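Enoyl-CoA hydratase subunit I (Geobacillus kaustophilus, PDB 2PBP) probably catalyses the hydration of enoyl-CoA thioesters in fatty acid beta-oxidation, as enoyl-CoA hydratases of its family do. Local coordinates at residues Ala86-Asp89 / Arg90-Ile93. Numbering follows the deposited sequence.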
ATOM      1  N   ALA A  86       1.405  -5.798 -26.177  1.00  7.77           N
ATOM      2  CA  ALA A  86       2.151  -6.869 -25.525  1.00  8.01           C
ATOM      3  C   ALA A  86       3.455  -6.251 -25.025  1.00  7.25           C
ATOM      4  O   ALA A  86       4.011  -6.681 -24.015  1.00  5.92           O
ATOM      5  CB  ALA A  86       2.444  -7.992 -26.506  1.00  6.55           C
ATOM      6  N   ASP A  87       3.942  -5.237 -25.739  1.00  8.28           N
ATOM      7  CA  ASP A  87       5.170  -4.555 -25.334  1.00  8.32           C
ATOM      8  C   ASP A  87       4.926  -3.813 -24.026  1.00  7.59           C
ATOM      9  O   ASP A  87       5.812  -3.718 -23.180  1.00  7.05           O
ATOM     10  CB  ASP A  87       5.635  -3.563 -26.405  1.00  9.99           C
ATOM     11  CG  ASP A  87       6.570  -4.193 -27.420  1.00 15.95           C
ATOM     12  OD1 ASP A  87       6.905  -5.387 -27.263  1.00 17.22           O
ATOM     13  OD2 ASP A  87       6.977  -3.490 -28.371  1.00 16.22           O
ATOM     14  N   TRP A  88       3.719  -3.281 -23.858  1.00  7.10           N
ATOM     15  CA  TRP A  88       3.403  -2.572 -22.629  1.00  6.62           C
ATOM     16  C   TRP A  88       3.310  -3.561 -21.474  1.00  7.87           C
ATOM     17  O   TRP A  88       3.646  -3.231 -20.335  1.00  9.24           O
ATOM     18  CB  TRP A  88       2.096  -1.789 -22.772  1.00  6.49           C
ATOM     19  CG  TRP A  88       2.249  -0.543 -23.592  1.00  5.66           C
ATOM     20  CD1 TRP A  88       2.130  -0.425 -24.951  1.00  4.57           C
ATOM     21  CD2 TRP A  88       2.578   0.765 -23.103  1.00  5.25           C
ATOM     22  NE1 TRP A  88       2.363   0.875 -25.336  1.00  6.93           N
ATOM     23  CE2 TRP A  88       2.639   1.626 -24.225  1.00  6.09           C
ATOM     24  CE3 TRP A  88       2.827   1.292 -21.827  1.00  5.30           C
ATOM     25  CZ2 TRP A  88       2.939   2.990 -24.107  1.00  6.72           C
ATOM     26  CZ3 TRP A  88       3.125   2.650 -21.709  1.00  5.56           C
ATOM     27  CH2 TRP A  88       3.178   3.482 -22.846  1.00  6.18           C
ATOM     28  N   ASP A  89       2.865  -4.779 -21.761  1.00  5.41           N
ATOM     29  CA  ASP A  89       2.770  -5.791 -20.718  1.00  6.57           C
ATOM     30  C   ASP A  89       4.172  -6.150 -20.232  1.00  5.39           C
ATOM     31  O   ASP A  89       4.368  -6.457 -19.062  1.00  6.38           O
ATOM     32  CB  ASP A  89       2.072  -7.054 -21.233  1.00  6.56           C
ATOM     33  CG  ASP A  89       0.614  -6.818 -21.593  1.00  9.73           C
ATOM     34  OD1 ASP A  89      -0.031  -5.961 -20.951  1.00  8.58           O
ATOM     35  OD2 ASP A  89       0.112  -7.504 -22.507  1.00  9.77           O
ATOM     36  N   ARG A  90       5.143  -6.116 -21.141  1.00  5.68           N
ATOM     37  CA  ARG A  90       6.520  -6.434 -20.777  1.00  8.05           C
ATOM     38  C   ARG A  90       7.052  -5.381 -19.811  1.00 10.13           C
ATOM     39  O   ARG A  90       7.842  -5.688 -18.920  1.00  8.94           O
ATOM     40  CB  ARG A  90       7.397  -6.515 -22.032  1.00 10.69           C
ATOM     41  CG  ARG A  90       7.059  -7.727 -22.898  1.00 11.37           C
ATOM     42  CD  ARG A  90       7.720  -7.696 -24.264  1.00 15.92           C
ATOM     43  NE  ARG A  90       9.172  -7.801 -24.185  1.00 19.52           N
ATOM     44  CZ  ARG A  90       9.945  -8.148 -25.209  1.00 25.18           C
ATOM     45  NH1 ARG A  90       9.403  -8.424 -26.388  1.00 28.83           N
ATOM     46  NH2 ARG A  90      11.259  -8.224 -25.052  1.00 26.29           N
ATOM     47  N   LEU A  91       6.605  -4.141 -19.981  1.00  9.64           N
ATOM     48  CA  LEU A  91       7.038  -3.063 -19.101  1.00 11.09           C
ATOM     49  C   LEU A  91       6.440  -3.268 -17.713  1.00 12.56           C
ATOM     50  O   LEU A  91       7.079  -2.979 -16.699  1.00 14.87           O
ATOM     51  CB  LEU A  91       6.604  -1.704 -19.663  1.00 10.10           C
ATOM     52  CG  LEU A  91       7.339  -1.211 -20.913  1.00 13.22           C
ATOM     53  CD1 LEU A  91       6.770   0.133 -21.348  1.00 12.64           C
ATOM     54  CD2 LEU A  91       8.830  -1.082 -20.616  1.00 16.83           C
ATOM     55  N   SER A  92       5.216  -3.786 -17.680  1.00  9.70           N
ATOM     56  CA  SER A  92       4.506  -4.035 -16.433  1.00 11.14           C
ATOM     57  C   SER A  92       5.169  -5.075 -15.533  1.00 12.03           C
ATOM     58  O   SER A  92       4.979  -5.049 -14.317  1.00 13.02           O
ATOM     59  CB  SER A  92       3.073  -4.490 -16.724  1.00  9.63           C
ATOM     60  OG  SER A  92       2.356  -3.519 -17.462  1.00 11.51           O
ATOM     61  N   ILE A  93       5.943  -5.988 -16.115  1.00  9.88           N
ATOM     62  CA  ILE A  93       6.580  -7.029 -15.315  1.00 11.49           C
ATOM     63  C   ILE A  93       8.055  -6.819 -14.973  1.00 11.63           C
ATOM     64  O   ILE A  93       8.716  -7.737 -14.488  1.00 10.72           O
ATOM     65  CB  ILE A  93       6.417  -8.416 -15.976  1.00 10.69           C
ATOM     66  CG1 ILE A  93       7.143  -8.455 -17.321  1.00 13.09           C
ATOM     67  CG2 ILE A  93       4.940  -8.726 -16.152  1.00 14.49           C
ATOM     68  CD1 ILE A  93       7.355  -9.854 -17.898  1.00 13.93           C
TER
HETATM   69  O   HOH W   1       0.151  -5.351 -18.232  1.00 15.56           O
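Arg90 N donates to Ala86 O at 3.1 Å, and two residues further on Ser92 N reaches Trp88 O, also at 3.1 Å; these i to i+4 bonds carry the short helix 86-92. Between them the ladder is looser. Leu91 N divides itself weakly between Asp87 O and Trp88 O, and toward the C-terminal end Ile93 N is weakly bonded to both Asp89 O and Arg90 O.

Charge and water supply a second layer. Asp87 and Arg90 run side by side, yet Asp87 OD1 stays 4.0 Å from Arg90 NH1, and the carboxylate and guanidinium planes are turned 78° apart. No N-H points at the oxygen, so at most a diffuse attraction between the charges probably remains, while Arg90 NH2 forms its salt bridge with Glu42. On another side of the helix, a water donates to Asp89 OD1 at 2.8 Å and hydrogen-bonds Ser92 OG at 3.0 Å, spanning i to i+3; Arg146 holds the same hydroxyl.

The apolar face is built by Trp88 and Leu91. With CG beside the backbone N (chi1 -71°) and an extended second torsion, Leu91 sends CD1 to within 4.1 Å of Trp88 CE3, obliquely to the indole. Leu113 of helix 109-115 packs on both side chains, and Val38 of helix 31-46 touches Leu91 and Arg90. The arrangement is that of a short amphipathic helix, its buried i, i+3 pair set against neighbouring helices of the crotonase fold, with Asp89 and Ser92 bridged by a water.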